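Dihydrofolate reductase (Schistosoma mansoni, PDB 3VCO) catalyses the NADPH-dependent reduction of 7,8-dihydrofolate to tetrahydrofolate, a step needed for thymidylate, purine and glycine synthesis. Local coordinates at residues L23-A28 against T163-V168; M49-T54 against R149-H154; T54-A59 against N65-G70. All blocks are in the same frame, centred on the assembly; numbering follows the deposited sequence.

The three contacts lie on one mixed sheet of the dihydrofolate reductase fold. Contacts 1 and 2, with centres about 12 Å apart, use the neighbouring parallel strands 23-29 and 148-156, probably hydrogen-bonded through Val-25 O and Tyr-151 N at 2.8 Å. Contact 2 places helix 46-57 over the sheet, while the loop of contact 1 packs on the opposite side. Contacts 2 and 3 share that helix and Thr-54; their centres are about 10 Å apart and Tyr-151 CD1 meets Val-55 CG1 at 3.6 Å. Contacts 1 and 3 have centres about 15 Å apart, and Val-26 CG2 packs on Thr-56 CG2 at 4.2 Å. By similarity, Met-49 to Lys-53 bind substrate and Ala-28 binds NADP(+).

Contact 1 (L23-A28 against T163-V168); sequences LNVVVA and TYFPKV
Phe-165 reaches from the loop 163-168 to the strand 23-28 and brings its ring up against Val-25 and Val-27. Its CG stands anti to the backbone N (chi1 -163°), which carries the ring inward from the chain. Val-27 takes the larger share: its CG2 touches Phe-165 CD1 at 3.8 Å, approaching the ring obliquely, and its CG1 lies 3.9 Å from Phe-165 CE1. Chi1 of 61° puts CG1 of Val-27 between the backbone N and the carbonyl carbon and leaves CG2 anti to N, so that both methyls come to the ring from the same side of its plane. Val-25, two residues earlier on the same side of the strand, offers CG1 to the ring edge near its plane, 4.1 Å from Phe-165 CZ. The strand belongs to the central sheet of the dihydrofolate reductase fold, where it runs parallel to both 125-130 and 148-156, and the loop lies between strands 148-156 and 174-175. On one face of the Phe-165 ring sits CD of the next residue, Pro-166, 3.3 Å above the plane and shifted toward the rim. Tyr-137, part of the NADP(+) site by similarity, meets the Phe-165 ring with planes at about 60°, touches both valines and hydrogen-bonds through its hydroxyl to Val-26 O; Trp-33 also meets the Phe-165 ring.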
ATOM      1  N   LEU A  23      -6.771  -4.330   7.578  1.00 37.97           N
ATOM      2  CA  LEU A  23      -5.488  -3.816   7.125  1.00 34.62           C
ATOM      3  C   LEU A  23      -5.552  -3.896   5.642  1.00 28.65           C
ATOM      4  O   LEU A  23      -5.829  -4.961   5.096  1.00 35.85           O
ATOM      5  CB  LEU A  23      -4.332  -4.654   7.648  1.00 28.41           C
ATOM      6  CG  LEU A  23      -3.973  -4.623   9.101  1.00 34.26           C
ATOM      7  CD1 LEU A  23      -2.759  -5.519   9.298  1.00 29.93           C
ATOM      8  CD2 LEU A  23      -3.684  -3.167   9.522  1.00 34.01           C
ATOM      9  N   ASN A  24      -5.313  -2.780   4.973  1.00 25.27           N
ATOM     10  CA  ASN A  24      -5.364  -2.755   3.528  1.00 25.85           C
ATOM     11  C   ASN A  24      -3.927  -2.802   3.039  1.00 31.06           C
ATOM     12  O   ASN A  24      -3.084  -2.120   3.568  1.00 37.18           O
ATOM     13  CB  ASN A  24      -6.077  -1.513   3.028  1.00 23.79           C
ATOM     14  CG  ASN A  24      -7.547  -1.464   3.488  1.00 27.63           C
ATOM     15  OD1 ASN A  24      -8.386  -2.174   2.968  1.00 29.38           O
ATOM     16  ND2 ASN A  24      -7.830  -0.633   4.462  1.00 28.38           N
ATOM     17  N   VAL A  25      -3.650  -3.730   2.140  1.00 25.75           N
ATOM     18  CA  VAL A  25      -2.342  -3.873   1.580  1.00 25.95           C
ATOM     19  C   VAL A  25      -2.438  -3.373   0.144  1.00 24.77           C
ATOM     20  O   VAL A  25      -3.335  -3.784  -0.593  1.00 27.80           O
ATOM     21  CB  VAL A  25      -1.949  -5.336   1.605  1.00 31.38           C
ATOM     22  CG1 VAL A  25      -0.728  -5.544   0.777  1.00 36.05           C
ATOM     23  CG2 VAL A  25      -1.702  -5.752   3.046  1.00 30.58           C
ATOM     24  N   VAL A  26      -1.520  -2.491  -0.250  1.00 21.44           N
ATOM     25  CA  VAL A  26      -1.494  -2.041  -1.653  1.00 24.10           C
ATOM     26  C   VAL A  26      -0.139  -2.464  -2.251  1.00 19.85           C
ATOM     27  O   VAL A  26       0.898  -2.133  -1.702  1.00 26.58           O
ATOM     28  CB  VAL A  26      -1.618  -0.504  -1.750  1.00 30.98           C
ATOM     29  CG1 VAL A  26      -1.705  -0.036  -3.242  1.00 31.13           C
ATOM     30  CG2 VAL A  26      -2.850  -0.057  -0.976  1.00 29.40           C
ATOM     31  N   VAL A  27      -0.176  -3.164  -3.375  1.00 25.06           N
ATOM     32  CA  VAL A  27       1.042  -3.718  -3.947  1.00 26.33           C
ATOM     33  C   VAL A  27       0.855  -3.935  -5.452  1.00 27.51           C
ATOM     34  O   VAL A  27      -0.285  -4.160  -5.925  1.00 29.81           O
ATOM     35  CB  VAL A  27       1.330  -5.075  -3.255  1.00 28.39           C
ATOM     36  CG1 VAL A  27       0.176  -6.049  -3.504  1.00 24.84           C
ATOM     37  CG2 VAL A  27       2.680  -5.668  -3.675  1.00 28.97           C
ATOM     38  N   ALA A  28       1.965  -3.867  -6.198  1.00 29.31           N
ATOM     39  CA  ALA A  28       1.998  -4.218  -7.615  1.00 36.02           C
ATOM     40  C   ALA A  28       2.780  -5.509  -7.714  1.00 33.06           C
ATOM     41  O   ALA A  28       3.846  -5.643  -7.113  1.00 32.34           O
ATOM     42  CB  ALA A  28       2.683  -3.112  -8.462  1.00 32.65           C
ATOM     43  N   THR A 163      12.212  -9.661  -5.983  1.00 56.96           N
ATOM     44  CA  THR A 163      11.842  -9.756  -4.564  1.00 50.02           C
ATOM     45  C   THR A 163      10.422 -10.271  -4.619  1.00 52.96           C
ATOM     46  O   THR A 163       9.685  -9.884  -5.519  1.00 57.64           O
ATOM     47  CB  THR A 163      11.894  -8.355  -3.835  1.00 48.57           C
ATOM     48  OG1 THR A 163      13.251  -8.043  -3.475  1.00 63.19           O
ATOM     49  CG2 THR A 163      11.034  -8.327  -2.574  1.00 51.38           C
ATOM     50  N   TYR A 164      10.030 -11.149  -3.698  1.00 50.50           N
ATOM     51  CA  TYR A 164       8.684 -11.729  -3.769  1.00 43.27           C
ATOM     52  C   TYR A 164       7.735 -11.294  -2.704  1.00 44.76           C
ATOM     53  O   TYR A 164       8.115 -11.057  -1.575  1.00 51.74           O
ATOM     54  CB  TYR A 164       8.715 -13.255  -3.879  1.00 46.09           C
ATOM     55  CG  TYR A 164       9.226 -13.683  -5.247  1.00 51.51           C
ATOM     56  CD1 TYR A 164       8.337 -13.943  -6.298  1.00 44.75           C
ATOM     57  CD2 TYR A 164      10.589 -13.803  -5.501  1.00 59.90           C
ATOM     58  CE1 TYR A 164       8.790 -14.308  -7.567  1.00 45.68           C
ATOM     59  CE2 TYR A 164      11.058 -14.174  -6.777  1.00 66.87           C
ATOM     60  CZ  TYR A 164      10.148 -14.418  -7.794  1.00 68.75           C
ATOM     61  OH  TYR A 164      10.593 -14.787  -9.042  1.00 79.57           O
ATOM     62  N   PHE A 165       6.480 -11.178  -3.098  1.00 34.24           N
ATOM     63  CA  PHE A 165       5.395 -10.972  -2.170  1.00 34.83           C
ATOM     64  C   PHE A 165       5.273 -12.193  -1.260  1.00 39.85           C
ATOM     65  O   PHE A 165       5.563 -13.317  -1.658  1.00 47.21           O
ATOM     66  CB  PHE A 165       4.110 -10.730  -2.945  1.00 38.95           C
ATOM     67  CG  PHE A 165       3.007 -10.120  -2.122  1.00 36.82           C
ATOM     68  CD1 PHE A 165       3.115  -8.812  -1.647  1.00 30.98           C
ATOM     69  CD2 PHE A 165       1.866 -10.865  -1.803  1.00 36.09           C
ATOM     70  CE1 PHE A 165       2.080  -8.239  -0.879  1.00 30.22           C
ATOM     71  CE2 PHE A 165       0.844 -10.301  -1.028  1.00 31.72           C
ATOM     72  CZ  PHE A 165       0.966  -9.010  -0.550  1.00 31.87           C
ATOM     73  N   PRO A 166       4.882 -11.964  -0.001  1.00 42.74           N
ATOM     74  CA  PRO A 166       4.723 -13.048   0.986  1.00 44.27           C
ATOM     75  C   PRO A 166       3.748 -14.082   0.460  1.00 44.14           C
ATOM     76  O   PRO A 166       2.958 -13.747  -0.405  1.00 44.62           O
ATOM     77  CB  PRO A 166       4.145 -12.324   2.213  1.00 42.79           C
ATOM     78  CG  PRO A 166       4.700 -10.955   2.115  1.00 43.53           C
ATOM     79  CD  PRO A 166       4.820 -10.628   0.618  1.00 34.09           C
ATOM     80  N   LYS A 167       3.836 -15.328   0.916  1.00 50.49           N
ATOM     81  CA  LYS A 167       2.907 -16.358   0.457  1.00 49.49           C
ATOM     82  C   LYS A 167       1.455 -16.012   0.799  1.00 52.28           C
ATOM     83  O   LYS A 167       1.144 -15.575   1.906  1.00 50.88           O
ATOM     84  CB  LYS A 167       3.262 -17.739   1.024  1.00 61.48           C
ATOM     85  CG  LYS A 167       4.740 -18.096   0.975  1.00 74.27           C
ATOM     86  CD  LYS A 167       5.354 -17.893  -0.406  1.00 80.05           C
ATOM     87  CE  LYS A 167       6.762 -18.491  -0.433  1.00 88.17           C
ATOM     88  NZ  LYS A 167       7.530 -18.162   0.810  1.00 88.46           N
ATOM     89  N   VAL A 168       0.577 -16.180  -0.183  1.00 50.45           N
ATOM     90  CA  VAL A 168      -0.863 -16.023  -0.001  1.00 43.91           C
ATOM     91  C   VAL A 168      -1.441 -17.220  -0.751  1.00 45.60           C
ATOM     92  O   VAL A 168      -0.854 -17.647  -1.757  1.00 48.17           O
ATOM     93  CB  VAL A 168      -1.391 -14.757  -0.703  1.00 46.93           C
ATOM     94  CG1 VAL A 168      -2.834 -14.520  -0.327  1.00 46.57           C
ATOM     95  CG2 VAL A 168      -0.556 -13.546  -0.353  1.00 50.18           C
TER

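Contact 2 (M49-T54 against R149-H154); sequences MEFFKT and RIYCTH
The ring of Phe-51 drops from the helix segment 49-54 onto the strand segment 149-154, where it meets Tyr-151 and Thr-153. Its far corner, CZ, lies 4.0 Å from Tyr-151 CB and also comes near the edge of the tyrosine ring at CD1, close to the plane of that ring. Along the adjoining side, Phe-51 CE2 is 3.6 Å from Thr-153 OG1, an oblique van der Waals approach, and the two side chains run past each other in opposite directions. Phe-51 can span this gap because its CG is anti to the backbone N (chi1 170°), carrying the ring away from a helix whose nearest CA, that of Phe-51 itself, is 8.8 Å from the CA of Thr-153. This is helix-on-sheet packing in the dihydrofolate reductase fold, and by similarity residues 49-53 belong to the substrate site. In the next shell, Phe-195 on the neighbouring antiparallel strand 191-200 stacks on the Phe-51 ring and touches Thr-153. The hydroxyl of Thr-153 is hydrogen-bonded to Asp-48 OD1, a further tie between strand and helix at a residue of the substrate site by similarity. Tyr-151 OH accepts a weak bond of 3.5 Å from Arg-149 NH1, nearly straight at 165° and at the edge of the guanidinium, in its plane; Arg-149 NE in turn forms a salt bridge with Asp-199. On the helix, Glu-50 O receives both Thr-54 N and Thr-54 OG1, each at 3.0 Å, from opposite faces of its carbonyl plane.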
ATOM      1  N   MET A  49      -0.653   5.110 -10.573  1.00 37.63           N
ATOM      2  CA  MET A  49      -0.713   6.218  -9.622  1.00 37.33           C
ATOM      3  C   MET A  49      -2.124   6.800  -9.416  1.00 37.89           C
ATOM      4  O   MET A  49      -2.501   7.148  -8.305  1.00 43.45           O
ATOM      5  CB  MET A  49       0.259   7.320 -10.049  1.00 45.02           C
ATOM      6  CG  MET A  49       1.705   6.921  -9.856  1.00 49.30           C
ATOM      7  SD  MET A  49       2.056   6.411  -8.156  1.00 63.81           S
ATOM      8  CE  MET A  49       1.905   4.606  -8.164  1.00 48.02           C
ATOM      9  N   GLU A  50      -2.886   6.944 -10.482  1.00 35.90           N
ATOM     10  CA  GLU A  50      -4.306   7.263 -10.331  1.00 46.39           C
ATOM     11  C   GLU A  50      -5.014   6.275  -9.401  1.00 40.08           C
ATOM     12  O   GLU A  50      -5.744   6.686  -8.515  1.00 36.71           O
ATOM     13  CB  GLU A  50      -5.032   7.240 -11.669  1.00 52.01           C
ATOM     14  CG  GLU A  50      -4.357   7.997 -12.779  1.00 70.95           C
ATOM     15  CD  GLU A  50      -5.050   7.757 -14.125  1.00 82.89           C
ATOM     16  OE1 GLU A  50      -6.260   7.425 -14.121  1.00 83.01           O
ATOM     17  OE2 GLU A  50      -4.381   7.882 -15.180  1.00 88.40           O
ATOM     18  N   PHE A  51      -4.814   4.975  -9.645  1.00 36.63           N
ATOM     19  CA  PHE A  51      -5.390   3.897  -8.850  1.00 31.77           C
ATOM     20  C   PHE A  51      -4.921   4.026  -7.412  1.00 33.00           C
ATOM     21  O   PHE A  51      -5.727   4.084  -6.480  1.00 33.85           O
ATOM     22  CB  PHE A  51      -5.001   2.535  -9.454  1.00 26.50           C
ATOM     23  CG  PHE A  51      -5.342   1.330  -8.577  1.00 28.71           C
ATOM     24  CD1 PHE A  51      -6.657   0.907  -8.427  1.00 37.21           C
ATOM     25  CD2 PHE A  51      -4.341   0.604  -7.957  1.00 33.11           C
ATOM     26  CE1 PHE A  51      -6.969  -0.207  -7.638  1.00 35.82           C
ATOM     27  CE2 PHE A  51      -4.642  -0.486  -7.174  1.00 40.33           C
ATOM     28  CZ  PHE A  51      -5.963  -0.904  -7.032  1.00 42.32           C
ATOM     29  N   PHE A  52      -3.609   4.159  -7.246  1.00 33.43           N
ATOM     30  CA  PHE A  52      -3.014   4.342  -5.933  1.00 32.21           C
ATOM     31  C   PHE A  52      -3.593   5.554  -5.196  1.00 33.56           C
ATOM     32  O   PHE A  52      -4.055   5.415  -4.076  1.00 32.71           O
ATOM     33  CB  PHE A  52      -1.514   4.491  -6.057  1.00 33.70           C
ATOM     34  CG  PHE A  52      -0.809   4.616  -4.751  1.00 37.64           C
ATOM     35  CD1 PHE A  52      -0.322   3.503  -4.098  1.00 38.56           C
ATOM     36  CD2 PHE A  52      -0.578   5.855  -4.199  1.00 33.79           C
ATOM     37  CE1 PHE A  52       0.370   3.656  -2.876  1.00 33.75           C
ATOM     38  CE2 PHE A  52       0.085   6.000  -2.998  1.00 37.84           C
ATOM     39  CZ  PHE A  52       0.558   4.915  -2.338  1.00 33.07           C
ATOM     40  N   LYS A  53      -3.542   6.722  -5.828  1.00 32.05           N
ATOM     41  CA  LYS A  53      -4.083   7.960  -5.266  1.00 38.64           C
ATOM     42  C   LYS A  53      -5.537   7.822  -4.800  1.00 43.77           C
ATOM     43  O   LYS A  53      -5.865   8.123  -3.646  1.00 46.16           O
ATOM     44  CB  LYS A  53      -3.966   9.117  -6.268  1.00 38.50           C
ATOM     45  CG  LYS A  53      -4.628  10.418  -5.794  1.00 49.86           C
ATOM     46  CD  LYS A  53      -3.788  11.143  -4.760  1.00 60.75           C
ATOM     47  CE  LYS A  53      -4.317  12.570  -4.514  1.00 68.68           C
ATOM     48  NZ  LYS A  53      -3.316  13.432  -3.837  1.00 69.28           N
ATOM     49  N   THR A  54      -6.395   7.376  -5.703  1.00 38.65           N
ATOM     50  CA  THR A  54      -7.796   7.090  -5.391  1.00 48.18           C
ATOM     51  C   THR A  54      -7.998   6.136  -4.203  1.00 53.94           C
ATOM     52  O   THR A  54      -8.669   6.489  -3.232  1.00 54.10           O
ATOM     53  CB  THR A  54      -8.531   6.520  -6.619  1.00 54.79           C
ATOM     54  OG1 THR A  54      -8.487   7.489  -7.672  1.00 57.21           O
ATOM     55  CG2 THR A  54      -9.980   6.216  -6.289  1.00 60.43           C
ATOM     56  N   ARG A 149      -7.218  -6.844   3.295  1.00 24.07           N
ATOM     57  CA  ARG A 149      -7.735  -6.662   1.935  1.00 30.09           C
ATOM     58  C   ARG A 149      -6.505  -6.307   1.124  1.00 27.28           C
ATOM     59  O   ARG A 149      -5.667  -5.558   1.592  1.00 29.66           O
ATOM     60  CB  ARG A 149      -8.744  -5.503   1.849  1.00 26.55           C
ATOM     61  CG  ARG A 149      -9.053  -5.142   0.368  1.00 25.55           C
ATOM     62  CD  ARG A 149     -10.206  -4.219   0.237  1.00 26.98           C
ATOM     63  NE  ARG A 149     -11.433  -4.937   0.547  1.00 26.53           N
ATOM     64  CZ  ARG A 149     -12.640  -4.453   0.335  1.00 35.33           C
ATOM     65  NH1 ARG A 149     -12.802  -3.240  -0.203  1.00 35.08           N
ATOM     66  NH2 ARG A 149     -13.672  -5.193   0.659  1.00 35.32           N
ATOM     67  N   ILE A 150      -6.373  -6.860  -0.074  1.00 29.90           N
ATOM     68  CA  ILE A 150      -5.241  -6.508  -0.919  1.00 24.81           C
ATOM     69  C   ILE A 150      -5.746  -5.801  -2.174  1.00 23.72           C
ATOM     70  O   ILE A 150      -6.523  -6.358  -2.923  1.00 29.63           O
ATOM     71  CB  ILE A 150      -4.518  -7.794  -1.427  1.00 27.54           C
ATOM     72  CG1 ILE A 150      -3.960  -8.603  -0.244  1.00 27.02           C
ATOM     73  CG2 ILE A 150      -3.417  -7.423  -2.412  1.00 28.53           C
ATOM     74  CD1 ILE A 150      -3.513 -10.063  -0.661  1.00 39.30           C
ATOM     75  N   TYR A 151      -5.243  -4.613  -2.419  1.00 23.93           N
ATOM     76  CA  TYR A 151      -5.467  -3.883  -3.661  1.00 24.63           C
ATOM     77  C   TYR A 151      -4.240  -4.177  -4.492  1.00 27.17           C
ATOM     78  O   TYR A 151      -3.122  -3.776  -4.154  1.00 28.50           O
ATOM     79  CB  TYR A 151      -5.498  -2.388  -3.339  1.00 27.77           C
ATOM     80  CG  TYR A 151      -6.755  -1.977  -2.616  1.00 24.70           C
ATOM     81  CD1 TYR A 151      -7.870  -1.519  -3.341  1.00 23.40           C
ATOM     82  CD2 TYR A 151      -6.866  -2.113  -1.218  1.00 30.43           C
ATOM     83  CE1 TYR A 151      -9.041  -1.135  -2.685  1.00 30.50           C
ATOM     84  CE2 TYR A 151      -8.054  -1.737  -0.552  1.00 24.61           C
ATOM     85  CZ  TYR A 151      -9.126  -1.248  -1.306  1.00 28.50           C
ATOM     86  OH  TYR A 151     -10.283  -0.891  -0.668  1.00 30.85           O
ATOM     87  N   CYS A 152      -4.444  -4.887  -5.578  1.00 27.29           N
ATOM     88  CA  CYS A 152      -3.338  -5.440  -6.300  1.00 26.31           C
ATOM     89  C   CYS A 152      -3.330  -4.897  -7.741  1.00 29.03           C
ATOM     90  O   CYS A 152      -4.347  -4.924  -8.436  1.00 28.31           O
ATOM     91  CB  CYS A 152      -3.486  -6.985  -6.317  1.00 27.74           C
ATOM     92  SG  CYS A 152      -2.098  -7.823  -7.088  1.00 35.74           S
ATOM     93  N   THR A 153      -2.177  -4.405  -8.176  1.00 30.69           N
ATOM     94  CA  THR A 153      -1.948  -4.215  -9.595  1.00 26.37           C
ATOM     95  C   THR A 153      -1.153  -5.391 -10.102  1.00 24.43           C
ATOM     96  O   THR A 153       0.003  -5.556  -9.749  1.00 32.60           O
ATOM     97  CB  THR A 153      -1.175  -2.929  -9.815  1.00 29.15           C
ATOM     98  OG1 THR A 153      -1.910  -1.899  -9.138  1.00 32.81           O
ATOM     99  CG2 THR A 153      -1.045  -2.622 -11.301  1.00 34.50           C
ATOM    100  N   HIS A 154      -1.774  -6.189 -10.950  1.00 25.93           N
ATOM    101  CA  HIS A 154      -1.082  -7.282 -11.654  1.00 28.09           C
ATOM    102  C   HIS A 154      -0.393  -6.767 -12.900  1.00 38.33           C
ATOM    103  O   HIS A 154      -0.998  -6.091 -13.704  1.00 38.86           O
ATOM    104  CB  HIS A 154      -2.081  -8.353 -12.072  1.00 30.78           C
ATOM    105  CG  HIS A 154      -2.734  -9.055 -10.913  1.00 37.04           C
ATOM    106  ND1 HIS A 154      -2.155 -10.124 -10.259  1.00 36.95           N
ATOM    107  CD2 HIS A 154      -3.941  -8.872 -10.333  1.00 33.34           C
ATOM    108  CE1 HIS A 154      -2.961 -10.540  -9.298  1.00 34.07           C
ATOM    109  NE2 HIS A 154      -4.040  -9.784  -9.305  1.00 36.90           N
TER

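Contact 3 (T54-A59 against N65-G70); sequences TVTTKA and NAVVMG
Asn-65, near the start of strand 64-70, turns its amide nitrogen to two backbone carbonyls at the end of helix 46-57. ND2 donates to Lys-58 O at 2.6 Å and to Thr-56 O at 3.1 Å, with N-H...O angles of 154° and 158°. Both acceptors lie close to the amide plane of Asn-65, so the two N-H bonds aim well, yet ND2 stands above each carbonyl plane and off the lone pairs. Chi1 of -61° sets the amide anti to the carbonyl carbon of Asn-65, which brings ND2 to the carbonyls at the helix end. Its other end is engaged too: OD1 accepts from the backbone N of Glu-127 on strand 125-130, and together with the two ND2 bonds this leaves little doubt which way round the amide sits, while Ala-59 CB packs against OD1 at 3.6 Å. An alpha-to-beta connection of the dihydrofolate reductase fold is thus tied at its two ends, the helix unwinding at Lys-58 and the chain soon entering a strand of the central sheet. A water spans the same gap, donating to Thr-57 O and accepting from Asn-65 N, both at 2.8 Å. Beside this polar cluster Thr-56 CB meets Val-67 CG1 at 3.8 Å, the two side chains crossing at about a right angle. Thr-56 OG1 is bonded to Phe-52 O, one helical turn back, and to NH1 of Arg-87, a substrate-binding residue by similarity.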
ATOM      1  N   THR A  54      -6.395   7.376  -5.703  1.00 38.65           N
ATOM      2  CA  THR A  54      -7.796   7.090  -5.391  1.00 48.18           C
ATOM      3  C   THR A  54      -7.998   6.136  -4.203  1.00 53.94           C
ATOM      4  O   THR A  54      -8.669   6.489  -3.232  1.00 54.10           O
ATOM      5  CB  THR A  54      -8.531   6.520  -6.619  1.00 54.79           C
ATOM      6  OG1 THR A  54      -8.487   7.489  -7.672  1.00 57.21           O
ATOM      7  CG2 THR A  54      -9.980   6.216  -6.289  1.00 60.43           C
ATOM      8  N   VAL A  55      -7.403   4.948  -4.284  1.00 41.88           N
ATOM      9  CA  VAL A  55      -7.540   3.917  -3.257  1.00 36.66           C
ATOM     10  C   VAL A  55      -7.103   4.483  -1.920  1.00 35.65           C
ATOM     11  O   VAL A  55      -7.831   4.371  -0.938  1.00 35.83           O
ATOM     12  CB  VAL A  55      -6.726   2.620  -3.625  1.00 39.09           C
ATOM     13  CG1 VAL A  55      -6.518   1.700  -2.440  1.00 32.00           C
ATOM     14  CG2 VAL A  55      -7.409   1.865  -4.743  1.00 43.78           C
ATOM     15  N   THR A  56      -5.945   5.137  -1.879  1.00 30.73           N
ATOM     16  CA  THR A  56      -5.402   5.559  -0.590  1.00 24.45           C
ATOM     17  C   THR A  56      -5.919   6.869  -0.067  1.00 31.45           C
ATOM     18  O   THR A  56      -5.773   7.147   1.104  1.00 32.69           O
ATOM     19  CB  THR A  56      -3.855   5.620  -0.591  1.00 30.79           C
ATOM     20  OG1 THR A  56      -3.428   6.607  -1.529  1.00 35.06           O
ATOM     21  CG2 THR A  56      -3.243   4.163  -0.937  1.00 31.31           C
ATOM     22  N   THR A  57      -6.502   7.697  -0.920  1.00 33.85           N
ATOM     23  CA  THR A  57      -6.894   9.016  -0.449  1.00 39.44           C
ATOM     24  C   THR A  57      -8.357   9.079  -0.077  1.00 41.09           C
ATOM     25  O   THR A  57      -8.739   9.785   0.874  1.00 44.91           O
ATOM     26  CB  THR A  57      -6.555  10.102  -1.482  1.00 43.24           C
ATOM     27  OG1 THR A  57      -5.139  10.112  -1.682  1.00 45.77           O
ATOM     28  CG2 THR A  57      -7.011  11.472  -1.016  1.00 45.66           C
ATOM     29  N   LYS A  58      -9.172   8.338  -0.807  1.00 38.91           N
ATOM     30  CA  LYS A  58     -10.612   8.366  -0.554  1.00 50.27           C
ATOM     31  C   LYS A  58     -10.986   7.977   0.874  1.00 48.36           C
ATOM     32  O   LYS A  58     -10.717   6.866   1.320  1.00 46.15           O
ATOM     33  CB  LYS A  58     -11.369   7.455  -1.510  1.00 48.93           C
ATOM     34  CG  LYS A  58     -12.886   7.617  -1.371  1.00 61.69           C
ATOM     35  CD  LYS A  58     -13.281   9.087  -1.560  1.00 69.79           C
ATOM     36  CE  LYS A  58     -14.785   9.343  -1.317  1.00 75.93           C
ATOM     37  NZ  LYS A  58     -15.678   8.563  -2.229  1.00 76.34           N
ATOM     38  N   ALA A  59     -11.643   8.883   1.587  1.00 45.76           N
ATOM     39  CA  ALA A  59     -11.986   8.594   2.970  1.00 38.49           C
ATOM     40  C   ALA A  59     -13.344   9.236   3.246  1.00 51.05           C
ATOM     41  O   ALA A  59     -13.789  10.136   2.516  1.00 48.06           O
ATOM     42  CB  ALA A  59     -10.947   9.143   3.884  1.00 35.41           C
ATOM     43  N   ASN A  65      -7.165   8.782   5.461  1.00 30.36           N
ATOM     44  CA  ASN A  65      -6.549   7.468   5.554  1.00 29.85           C
ATOM     45  C   ASN A  65      -5.080   7.569   5.971  1.00 31.89           C
ATOM     46  O   ASN A  65      -4.480   8.621   5.832  1.00 29.86           O
ATOM     47  CB  ASN A  65      -6.694   6.708   4.234  1.00 28.18           C
ATOM     48  CG  ASN A  65      -8.122   6.498   3.870  1.00 37.30           C
ATOM     49  OD1 ASN A  65      -8.948   6.219   4.753  1.00 34.65           O
ATOM     50  ND2 ASN A  65      -8.450   6.655   2.582  1.00 35.08           N
ATOM     51  N   ALA A  66      -4.534   6.494   6.542  1.00 27.74           N
ATOM     52  CA  ALA A  66      -3.099   6.399   6.844  1.00 25.62           C
ATOM     53  C   ALA A  66      -2.415   5.521   5.796  1.00 23.82           C
ATOM     54  O   ALA A  66      -2.995   4.527   5.345  1.00 24.80           O
ATOM     55  CB  ALA A  66      -2.862   5.825   8.259  1.00 26.85           C
ATOM     56  N   VAL A  67      -1.237   5.936   5.336  1.00 23.88           N
ATOM     57  CA  VAL A  67      -0.415   5.065   4.497  1.00 22.35           C
ATOM     58  C   VAL A  67       0.854   4.775   5.293  1.00 28.54           C
ATOM     59  O   VAL A  67       1.530   5.694   5.750  1.00 29.28           O
ATOM     60  CB  VAL A  67      -0.033   5.683   3.154  1.00 24.39           C
ATOM     61  CG1 VAL A  67      -1.295   5.761   2.238  1.00 23.47           C
ATOM     62  CG2 VAL A  67       0.573   7.106   3.355  1.00 27.20           C
ATOM     63  N   VAL A  68       1.097   3.484   5.508  1.00 23.93           N
ATOM     64  CA  VAL A  68       2.177   3.032   6.337  1.00 24.14           C
ATOM     65  C   VAL A  68       3.158   2.316   5.418  1.00 26.82           C
ATOM     66  O   VAL A  68       2.736   1.543   4.554  1.00 28.46           O
ATOM     67  CB  VAL A  68       1.655   2.093   7.458  1.00 24.97           C
ATOM     68  CG1 VAL A  68       2.812   1.706   8.394  1.00 28.46           C
ATOM     69  CG2 VAL A  68       0.475   2.764   8.265  1.00 24.94           C
ATOM     70  N   MET A  69       4.454   2.594   5.578  1.00 28.74           N
ATOM     71  CA  MET A  69       5.442   2.057   4.653  1.00 26.62           C
ATOM     72  C   MET A  69       6.807   1.983   5.343  1.00 28.83           C
ATOM     73  O   MET A  69       7.028   2.694   6.315  1.00 25.20           O
ATOM     74  CB  MET A  69       5.549   2.983   3.434  1.00 24.61           C
ATOM     75  CG  MET A  69       6.220   4.314   3.787  1.00 24.24           C
ATOM     76  SD  MET A  69       6.013   5.593   2.549  1.00 32.51           S
ATOM     77  CE  MET A  69       4.632   6.390   3.356  1.00 28.25           C
ATOM     78  N   GLY A  70       7.716   1.137   4.812  1.00 29.45           N
ATOM     79  CA  GLY A  70       9.116   1.108   5.249  1.00 29.53           C
ATOM     80  C   GLY A  70       9.883   2.290   4.681  1.00 34.68           C
ATOM     81  O   GLY A  70       9.385   3.018   3.802  1.00 32.15           O
TER
HETATM   82  O   HOH W   1      -7.178  10.403   3.121  1.00 30.17           O